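PDB 4Q9D: benzoylformate decarboxylase, which belongs to the thiamine pyrophosphate enzymes, large multidomain proteins of alpha/beta architecture, and carries a bound magnesium ion in its C-terminal domain. Local coordinates for residues Glu362-Asp370 against Thr506-Leu517; Lys451-Asn461 against Gly521-Pro531. All blocks are in the same frame, centred on the assembly; numbering follows the deposited sequence.

Contact 1 (Glu362-Asp370 against Thr506-Leu517); sequences EVLSNVKPD and TDMLEAELKTAL
Just ahead of Val363, the residue that helix 506-517 receives as a knob, the carbonyl oxygen Glu362 O is gripped twice: Ser365 OG reaches it at 2.7 Å, tilted 17° from the carbonyl plane, and Asn366 N adds the regular helical bond. The two helices lie next to each other on one face of the parallel sheet in the C-terminal thiamine pyrophosphate-binding domain, their short axes 9.7 Å apart at closest approach and crossing at -36°. The packing is knobs-into-holes: Val363 sits among Thr506, Leu509, Glu510 and Leu513. Val363 CG1, anti to the backbone nitrogen (chi1 175°), meets Leu509 CG at 3.7 Å, while Val363 CG2 turns to the CB and CG2 of Thr506. The hydroxyl of Thr506 is engaged by the backbone nitrogen of Ser351. One turn on, Val367 splits its methyls, CG2 lying on the flank of Leu513 and CG1 on the aliphatic part of Glu510. Leu513 CD1 lies against both Val367 CG2 (3.6 Å) and Leu364 CD2 (3.7 Å), and each of these side chains meets Leu513 at about a right angle. Toward the solvent, Lys514 NZ bridges to Glu510 OE2 at 2.8 Å from above the carboxylate plane, a link within helix 506-517 between two side chains that both border Val367 CG1. Past the end of helix 362-367 the chain turns into Pro369, and Leu517 closes this end of the contact with CD2 against Pro369 CD and CD1 3.5 Å from Val367 O.

Contact 2 (Lys451-Asn461 against Gly521-Pro531); sequences KLPIVFVVLRN and GPTVLVVPTLP. With MG (magnesium ion), chain F.
The ring of Phe456 has Thr523 O and Pro522 CB at its edge, near the ring plane, the latter 4.1 Å from Phe456 CE2. One face carries Ile454 CG2, 3.4 Å above the plane of the Phe456 ring and displaced toward the rim. Val524 CG2 comes in obliquely to Phe456 CD2. Beyond the ring, the same side of the sheet continues with Val458 CG2 against Val524 CG1 and Arg460 CB against Val526 CG1, under helix 489-495. These are neighbouring parallel strands inside the sheet of a thiamine pyrophosphate-binding domain, joined by seven backbone hydrogen bonds from Thr523 N to Ile454 O through to Thr529 N to Arg460 O. The first five, Val458 N to Leu525 O (2.8 Å) among them, approach the acceptor nearly along its C=O; the last two come from above the carbonyl plane, Thr529 N 53° out of that of Arg460. There the strands give way to the metal site. Asn461 holds CG between its backbone N and carbonyl carbon (chi1 59°), which brings Asn461 OD1 to 2.2 Å from the magnesium ion, while Asn461 CB rests 3.4 Å from Thr529 OG1. Asp434 and Glu463 also bind the ion, consistent with the GDG...N signature of this family. Arg460 bends at chi2 and sends NH1 into a salt bridge with Asp434, a second-shell hold on that ligand. A water completes this side of the site, 2.4 Å from the magnesium ion.

The centres of the two contacts lie 11 Å apart in the C-terminal part of the chain, and their segments alternate along it: 362-370, 451-461, 506-517, 521-531. A short connection leads from helix 506-518 to strand 523-528, completing the crossover that brings the chain from edge strand 499-502 to its neighbour in the sheet. The helices of contact 1 lie on the sheet face formed by Val455, Val457, Thr523, Leu525 and Val527: Leu513 CD2 meets Leu525 CD1 at 3.7 Å, and Leu364 touches Val457. Contact 1 lies in the helical layer over the strand pair of contact 2, where the C-terminal end of strand 454-460 delivers Asn461 to the magnesium ion.

Contact 1 (Glu362-Asp370 against Thr506-Leu517)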
loop_
_atom_site.group_PDB
_atom_site.type_symbol
_atom_site.label_atom_id
_atom_site.label_comp_id
_atom_site.label_asym_id
_atom_site.label_seq_id
_atom_site.Cartn_x
_atom_site.Cartn_y
_atom_site.Cartn_z
ATOM N N GLU B 362 6.632 33.044 -34.139
ATOM C CA GLU B 362 7.491 33.467 -35.257
ATOM C C GLU B 362 8.471 34.498 -34.785
ATOM O O GLU B 362 9.651 34.413 -35.086
ATOM C CB GLU B 362 6.709 34.042 -36.448
ATOM C CG GLU B 362 7.691 34.423 -37.575
ATOM C CD GLU B 362 7.025 35.048 -38.791
ATOM O OE1 GLU B 362 5.789 35.298 -38.757
ATOM O OE2 GLU B 362 7.758 35.301 -39.771
ATOM N N VAL B 363 8.001 35.474 -34.008
ATOM C CA VAL B 363 8.942 36.411 -33.399
ATOM C C VAL B 363 10.022 35.690 -32.586
ATOM O O VAL B 363 11.197 36.045 -32.642
ATOM C CB VAL B 363 8.242 37.427 -32.486
ATOM C CG1 VAL B 363 9.282 38.283 -31.785
ATOM C CG2 VAL B 363 7.274 38.290 -33.303
ATOM N N LEU B 364 9.633 34.670 -31.822
ATOM C CA LEU B 364 10.626 33.919 -31.029
ATOM C C LEU B 364 11.657 33.252 -31.933
ATOM O O LEU B 364 12.870 33.283 -31.659
ATOM C CB LEU B 364 9.941 32.831 -30.200
ATOM C CG LEU B 364 9.348 33.176 -28.853
ATOM C CD1 LEU B 364 8.655 31.906 -28.369
ATOM C CD2 LEU B 364 10.468 33.565 -27.896
ATOM N N SER B 365 11.182 32.638 -33.017
ATOM C CA SER B 365 12.117 31.958 -33.923
ATOM C C SER B 365 13.088 32.942 -34.578
ATOM O O SER B 365 14.242 32.599 -34.857
ATOM C CB SER B 365 11.382 31.167 -34.999
ATOM O OG SER B 365 10.723 32.053 -35.874
ATOM N N ASN B 366 12.647 34.172 -34.805
ATOM C CA ASN B 366 13.579 35.170 -35.364
ATOM C C ASN B 366 14.706 35.545 -34.419
ATOM O O ASN B 366 15.800 35.896 -34.870
ATOM C CB ASN B 366 12.839 36.443 -35.771
ATOM C CG ASN B 366 11.881 36.215 -36.914
ATOM O OD1 ASN B 366 12.057 35.295 -37.715
ATOM N ND2 ASN B 366 10.844 37.037 -36.983
ATOM N N VAL B 367 14.442 35.514 -33.108
ATOM C CA VAL B 367 15.472 35.961 -32.145
ATOM C C VAL B 367 16.109 34.848 -31.293
ATOM O O VAL B 367 17.139 35.056 -30.660
ATOM C CB VAL B 367 14.956 37.091 -31.217
ATOM C CG1 VAL B 367 14.319 38.206 -32.044
ATOM C CG2 VAL B 367 13.937 36.554 -30.263
ATOM N N LYS B 368 15.490 33.674 -31.247
ATOM C CA LYS B 368 16.044 32.600 -30.427
ATOM C C LYS B 368 17.474 32.211 -30.824
ATOM O O LYS B 368 17.741 31.866 -31.981
ATOM C CB LYS B 368 15.128 31.367 -30.465
ATOM C CG LYS B 368 15.701 30.193 -29.727
ATOM C CD LYS B 368 14.706 29.053 -29.686
ATOM C CE LYS B 368 14.662 28.340 -31.016
ATOM N NZ LYS B 368 15.916 27.561 -31.176
ATOM N N PRO B 369 18.416 32.260 -29.869
ATOM C CA PRO B 369 19.753 31.762 -30.206
ATOM C C PRO B 369 19.658 30.301 -30.634
ATOM O O PRO B 369 18.822 29.527 -30.143
ATOM C CB PRO B 369 20.528 31.887 -28.885
ATOM C CG PRO B 369 19.828 32.921 -28.141
ATOM C CD PRO B 369 18.359 32.797 -28.507
ATOM N N ASP B 370 20.527 29.928 -31.563
ATOM C CA ASP B 370 20.523 28.601 -32.128
ATOM C C ASP B 370 20.747 27.490 -31.064
ATOM O O ASP B 370 20.181 26.406 -31.172
ATOM C CB ASP B 370 21.545 28.543 -33.277
ATOM C CG ASP B 370 21.548 27.199 -33.994
ATOM O OD1 ASP B 370 22.574 26.479 -33.894
ATOM O OD2 ASP B 370 20.525 26.858 -34.648
ATOM N N THR B 506 4.276 42.958 -31.832
ATOM C CA THR B 506 5.382 42.116 -32.258
ATOM C C THR B 506 6.703 42.874 -32.241
ATOM O O THR B 506 7.750 42.285 -31.933
ATOM C CB THR B 506 5.121 41.487 -33.638
ATOM O OG1 THR B 506 4.774 42.514 -34.579
ATOM C CG2 THR B 506 3.982 40.480 -33.544
ATOM N N ASP B 507 6.682 44.174 -32.550
ATOM C CA ASP B 507 7.936 44.942 -32.465
ATOM C C ASP B 507 8.472 44.977 -31.042
ATOM O O ASP B 507 9.672 44.829 -30.819
ATOM C CB ASP B 507 7.769 46.398 -32.900
ATOM C CG ASP B 507 7.544 46.550 -34.408
ATOM O OD1 ASP B 507 8.164 45.808 -35.205
ATOM O OD2 ASP B 507 6.740 47.428 -34.784
ATOM N N MET B 508 7.589 45.272 -30.099
ATOM C CA MET B 508 7.993 45.368 -28.691
ATOM C C MET B 508 8.461 44.002 -28.187
ATOM O O MET B 508 9.487 43.900 -27.514
ATOM C CB MET B 508 6.848 45.899 -27.844
ATOM C CG MET B 508 7.309 46.287 -26.459
ATOM S SD MET B 508 6.011 47.034 -25.490
ATOM C CE MET B 508 6.715 46.783 -23.836
ATOM N N LEU B 509 7.737 42.950 -28.564
ATOM C CA LEU B 509 8.138 41.582 -28.222
ATOM C C LEU B 509 9.564 41.304 -28.678
ATOM O O LEU B 509 10.418 40.784 -27.930
ATOM C CB LEU B 509 7.155 40.557 -28.829
ATOM C CG LEU B 509 7.521 39.080 -28.595
ATOM C CD1 LEU B 509 7.678 38.774 -27.084
ATOM C CD2 LEU B 509 6.444 38.208 -29.207
ATOM N N GLU B 510 9.852 41.688 -29.907
ATOM C CA GLU B 510 11.163 41.401 -30.466
ATOM C C GLU B 510 12.219 42.163 -29.711
ATOM O O GLU B 510 13.297 41.625 -29.392
ATOM C CB GLU B 510 11.197 41.786 -31.946
ATOM C CG GLU B 510 12.537 41.602 -32.619
ATOM C CD GLU B 510 12.607 42.344 -33.966
ATOM O OE1 GLU B 510 11.578 42.913 -34.412
ATOM O OE2 GLU B 510 13.692 42.365 -34.574
ATOM N N ALA B 511 11.921 43.427 -29.426
ATOM C CA ALA B 511 12.908 44.270 -28.769
ATOM C C ALA B 511 13.138 43.813 -27.328
ATOM O O ALA B 511 14.271 43.789 -26.846
ATOM C CB ALA B 511 12.471 45.746 -28.810
ATOM N N GLU B 512 12.060 43.478 -26.624
ATOM C CA GLU B 512 12.190 43.034 -25.224
ATOM C C GLU B 512 12.911 41.683 -25.154
ATOM O O GLU B 512 13.667 41.418 -24.211
ATOM C CB GLU B 512 10.811 42.964 -24.569
ATOM C CG GLU B 512 10.163 44.336 -24.391
ATOM C CD GLU B 512 10.891 45.208 -23.363
ATOM O OE1 GLU B 512 11.786 44.701 -22.655
ATOM O OE2 GLU B 512 10.544 46.400 -23.249
ATOM N N LEU B 513 12.682 40.844 -26.167
ATOM C CA LEU B 513 13.357 39.557 -26.280
ATOM C C LEU B 513 14.860 39.741 -26.410
ATOM O O LEU B 513 15.642 39.074 -25.711
ATOM C CB LEU B 513 12.789 38.733 -27.457
ATOM C CG LEU B 513 11.569 37.850 -27.133
ATOM C CD1 LEU B 513 10.944 37.200 -28.406
ATOM C CD2 LEU B 513 11.963 36.780 -26.083
ATOM N N LYS B 514 15.268 40.662 -27.287
ATOM C CA LYS B 514 16.687 40.955 -27.458
ATOM C C LYS B 514 17.292 41.510 -26.185
ATOM O O LYS B 514 18.401 41.158 -25.814
ATOM C CB LYS B 514 16.915 41.947 -28.592
ATOM C CG LYS B 514 16.595 41.389 -29.988
ATOM C CD LYS B 514 16.759 42.484 -31.082
ATOM C CE LYS B 514 16.436 41.918 -32.477
ATOM N NZ LYS B 514 16.214 42.983 -33.513
ATOM N N THR B 515 16.580 42.407 -25.524
ATOM C CA THR B 515 17.064 42.918 -24.250
ATOM C C THR B 515 17.172 41.788 -23.208
ATOM O O THR B 515 18.144 41.727 -22.449
ATOM C CB THR B 515 16.134 44.019 -23.744
ATOM O OG1 THR B 515 16.163 45.097 -24.675
ATOM C CG2 THR B 515 16.552 44.535 -22.370
ATOM N N ALA B 516 16.187 40.885 -23.177
ATOM C CA ALA B 516 16.195 39.807 -22.173
ATOM C C ALA B 516 17.382 38.875 -22.375
ATOM O O ALA B 516 17.990 38.388 -21.407
ATOM C CB ALA B 516 14.884 39.020 -22.210
ATOM N N LEU B 517 17.709 38.628 -23.639
ATOM C CA LEU B 517 18.791 37.716 -23.993
ATOM C C LEU B 517 20.149 38.237 -23.556
ATOM O O LEU B 517 21.087 37.465 -23.397
ATOM C CB LEU B 517 18.798 37.465 -25.505
ATOM C CG LEU B 517 17.667 36.560 -25.987
ATOM C CD1 LEU B 517 17.581 36.550 -27.528
ATOM C CD2 LEU B 517 17.852 35.143 -25.431
#

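Contact 2 (Lys451-Asn461 against Gly521-Pro531)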
loop_
_atom_site.group_PDB
_atom_site.type_symbol
_atom_site.label_atom_id
_atom_site.label_comp_id
_atom_site.label_asym_id
_atom_site.label_seq_id
_atom_site.Cartn_x
_atom_site.Cartn_y
_atom_site.Cartn_z
ATOM N N LYS B 451 20.207 34.521 -10.509
ATOM C CA LYS B 451 20.490 35.276 -11.730
ATOM C C LYS B 451 20.613 34.353 -12.940
ATOM O O LYS B 451 21.609 34.380 -13.648
ATOM C CB LYS B 451 21.776 36.082 -11.565
ATOM C CG LYS B 451 21.679 37.209 -10.526
ATOM C CD LYS B 451 23.067 37.832 -10.335
ATOM C CE LYS B 451 23.042 38.982 -9.351
ATOM N NZ LYS B 451 22.638 38.516 -8.004
ATOM N N LEU B 452 19.603 33.523 -13.168
ATOM C CA LEU B 452 19.683 32.549 -14.243
ATOM C C LEU B 452 19.278 33.166 -15.599
ATOM O O LEU B 452 18.387 34.022 -15.651
ATOM C CB LEU B 452 18.817 31.333 -13.887
ATOM C CG LEU B 452 19.307 30.606 -12.627
ATOM C CD1 LEU B 452 18.268 29.583 -12.129
ATOM C CD2 LEU B 452 20.626 29.930 -12.927
ATOM N N PRO B 453 19.934 32.736 -16.697
ATOM C CA PRO B 453 19.561 33.239 -18.028
ATOM C C PRO B 453 18.342 32.490 -18.539
ATOM O O PRO B 453 18.426 31.611 -19.413
ATOM C CB PRO B 453 20.795 32.932 -18.895
ATOM C CG PRO B 453 21.348 31.650 -18.262
ATOM C CD PRO B 453 21.079 31.799 -16.750
ATOM N N ILE B 454 17.190 32.875 -18.003
ATOM C CA ILE B 454 15.941 32.293 -18.420
ATOM C C ILE B 454 15.000 33.396 -18.878
ATOM O O ILE B 454 14.795 34.393 -18.180
ATOM C CB ILE B 454 15.260 31.517 -17.282
ATOM C CG1 ILE B 454 16.219 30.485 -16.666
ATOM C CG2 ILE B 454 13.975 30.854 -17.806
ATOM C CD1 ILE B 454 15.618 29.837 -15.428
ATOM N N VAL B 455 14.421 33.205 -20.053
ATOM C CA VAL B 455 13.407 34.125 -20.546
ATOM C C VAL B 455 12.086 33.387 -20.525
ATOM O O VAL B 455 11.888 32.440 -21.289
ATOM C CB VAL B 455 13.712 34.600 -21.998
ATOM C CG1 VAL B 455 12.649 35.585 -22.447
ATOM C CG2 VAL B 455 15.117 35.225 -22.077
ATOM N N PHE B 456 11.198 33.790 -19.624
ATOM C CA PHE B 456 9.877 33.173 -19.514
ATOM C C PHE B 456 8.946 33.983 -20.420
ATOM O O PHE B 456 8.714 35.171 -20.173
ATOM C CB PHE B 456 9.352 33.257 -18.055
ATOM C CG PHE B 456 10.192 32.492 -17.045
ATOM C CD1 PHE B 456 10.053 31.111 -16.895
ATOM C CD2 PHE B 456 11.120 33.152 -16.259
ATOM C CE1 PHE B 456 10.824 30.395 -15.953
ATOM C CE2 PHE B 456 11.908 32.444 -15.307
ATOM C CZ PHE B 456 11.760 31.064 -15.173
ATOM N N VAL B 457 8.413 33.352 -21.454
ATOM C CA VAL B 457 7.479 34.020 -22.336
ATOM C C VAL B 457 6.096 33.495 -22.019
ATOM O O VAL B 457 5.767 32.342 -22.303
ATOM C CB VAL B 457 7.794 33.738 -23.803
ATOM C CG1 VAL B 457 6.717 34.384 -24.711
ATOM C CG2 VAL B 457 9.172 34.213 -24.141
ATOM N N VAL B 458 5.286 34.343 -21.409
ATOM C CA VAL B 458 3.986 33.920 -20.907
ATOM C C VAL B 458 2.862 34.371 -21.833
ATOM O O VAL B 458 2.670 35.558 -22.066
ATOM C CB VAL B 458 3.753 34.476 -19.473
ATOM C CG1 VAL B 458 2.353 34.149 -18.993
ATOM C CG2 VAL B 458 4.813 33.914 -18.500
ATOM N N LEU B 459 2.112 33.411 -22.348
ATOM C CA LEU B 459 1.027 33.709 -23.275
ATOM C C LEU B 459 -0.278 33.941 -22.529
ATOM O O LEU B 459 -0.951 33.001 -22.085
ATOM C CB LEU B 459 0.894 32.583 -24.314
ATOM C CG LEU B 459 2.044 32.424 -25.325
ATOM C CD1 LEU B 459 3.277 31.852 -24.708
ATOM C CD2 LEU B 459 1.584 31.512 -26.466
ATOM N N ARG B 460 -0.616 35.215 -22.386
ATOM C CA ARG B 460 -1.743 35.640 -21.584
ATOM C C ARG B 460 -3.011 35.808 -22.453
ATOM O O ARG B 460 -3.221 36.850 -23.072
ATOM C CB ARG B 460 -1.380 36.950 -20.853
ATOM C CG ARG B 460 -2.571 37.663 -20.108
ATOM C CD ARG B 460 -2.795 37.070 -18.731
ATOM N NE ARG B 460 -3.849 37.756 -17.982
ATOM C CZ ARG B 460 -4.870 37.139 -17.411
ATOM N NH1 ARG B 460 -4.965 35.809 -17.495
ATOM N NH2 ARG B 460 -5.792 37.852 -16.761
ATOM N N ASN B 461 -3.851 34.782 -22.487
ATOM C CA ASN B 461 -5.130 34.879 -23.176
ATOM C C ASN B 461 -6.337 34.837 -22.235
ATOM O O ASN B 461 -7.474 34.793 -22.701
ATOM C CB ASN B 461 -5.259 33.796 -24.270
ATOM C CG ASN B 461 -5.132 32.386 -23.719
ATOM O OD1 ASN B 461 -5.158 32.172 -22.507
ATOM N ND2 ASN B 461 -5.007 31.415 -24.605
ATOM N N GLY B 521 20.264 37.698 -15.435
ATOM C CA GLY B 521 19.058 37.320 -14.729
ATOM C C GLY B 521 17.846 37.145 -15.618
ATOM O O GLY B 521 17.815 37.571 -16.779
ATOM N N PRO B 522 16.821 36.512 -15.062
ATOM C CA PRO B 522 15.647 36.077 -15.817
ATOM C C PRO B 522 14.723 37.240 -16.118
ATOM O O PRO B 522 14.672 38.228 -15.384
ATOM C CB PRO B 522 14.944 35.132 -14.827
ATOM C CG PRO B 522 15.295 35.717 -13.488
ATOM C CD PRO B 522 16.734 36.172 -13.630
ATOM N N THR B 523 13.945 37.091 -17.178
ATOM C CA THR B 523 12.908 38.060 -17.508
ATOM C C THR B 523 11.613 37.301 -17.749
ATOM O O THR B 523 11.619 36.215 -18.339
ATOM C CB THR B 523 13.259 38.818 -18.824
ATOM O OG1 THR B 523 14.532 39.447 -18.687
ATOM C CG2 THR B 523 12.195 39.856 -19.170
ATOM N N VAL B 524 10.518 37.881 -17.282
ATOM C CA VAL B 524 9.181 37.409 -17.569
ATOM C C VAL B 524 8.509 38.382 -18.562
ATOM O O VAL B 524 8.240 39.539 -18.241
ATOM C CB VAL B 524 8.347 37.285 -16.282
ATOM C CG1 VAL B 524 6.904 36.841 -16.599
ATOM C CG2 VAL B 524 9.043 36.304 -15.271
ATOM N N LEU B 525 8.270 37.913 -19.779
ATOM C CA LEU B 525 7.614 38.737 -20.792
ATOM C C LEU B 525 6.178 38.253 -20.905
ATOM O O LEU B 525 5.921 37.094 -21.230
ATOM C CB LEU B 525 8.339 38.638 -22.144
ATOM C CG LEU B 525 9.790 39.136 -22.150
ATOM C CD1 LEU B 525 10.437 38.925 -23.530
ATOM C CD2 LEU B 525 9.911 40.585 -21.703
ATOM N N VAL B 526 5.246 39.134 -20.597
ATOM C CA VAL B 526 3.848 38.794 -20.651
ATOM C C VAL B 526 3.283 39.280 -21.996
ATOM O O VAL B 526 3.315 40.472 -22.290
ATOM C CB VAL B 526 3.097 39.397 -19.439
ATOM C CG1 VAL B 526 1.661 38.908 -19.428
ATOM C CG2 VAL B 526 3.815 38.990 -18.110
ATOM N N VAL B 527 2.793 38.343 -22.811
ATOM C CA VAL B 527 2.341 38.639 -24.155
ATOM C C VAL B 527 0.832 38.404 -24.282
ATOM O O VAL B 527 0.360 37.268 -24.258
ATOM C CB VAL B 527 3.079 37.786 -25.193
ATOM C CG1 VAL B 527 2.636 38.177 -26.614
ATOM C CG2 VAL B 527 4.613 37.929 -25.044
ATOM N N PRO B 528 0.053 39.485 -24.417
ATOM C CA PRO B 528 -1.392 39.249 -24.540
ATOM C C PRO B 528 -1.706 38.555 -25.859
ATOM O O PRO B 528 -1.266 39.005 -26.912
ATOM C CB PRO B 528 -1.996 40.665 -24.493
ATOM C CG PRO B 528 -0.900 41.542 -23.899
ATOM C CD PRO B 528 0.404 40.912 -24.318
ATOM N N THR B 529 -2.440 37.455 -25.814
ATOM C CA THR B 529 -2.683 36.698 -27.035
ATOM C C THR B 529 -4.175 36.414 -27.137
ATOM O O THR B 529 -4.918 36.617 -26.179
ATOM C CB THR B 529 -1.924 35.353 -27.040
ATOM O OG1 THR B 529 -2.383 34.574 -25.937
ATOM C CG2 THR B 529 -0.402 35.571 -26.904
ATOM N N LEU B 530 -4.608 35.923 -28.287
ATOM C CA LEU B 530 -6.025 35.636 -28.508
ATOM C C LEU B 530 -6.425 34.268 -27.973
ATOM O O LEU B 530 -5.654 33.315 -28.084
ATOM C CB LEU B 530 -6.350 35.707 -30.004
ATOM C CG LEU B 530 -5.931 37.029 -30.660
ATOM C CD1 LEU B 530 -5.877 36.851 -32.167
ATOM C CD2 LEU B 530 -6.879 38.150 -30.289
ATOM N N PRO B 531 -7.650 34.171 -27.417
ATOM C CA PRO B 531 -8.292 32.960 -26.873
ATOM C C PRO B 531 -8.467 31.808 -27.876
ATOM O O PRO B 531 -8.249 32.006 -29.074
ATOM C CB PRO B 531 -9.665 33.465 -26.437
ATOM C CG PRO B 531 -9.467 34.927 -26.171
ATOM C CD PRO B 531 -8.473 35.375 -27.198
HETATM MG MG MG F . -4.147 30.537 -21.350
HETATM O O HOH W 1 -2.166 30.909 -22.680
#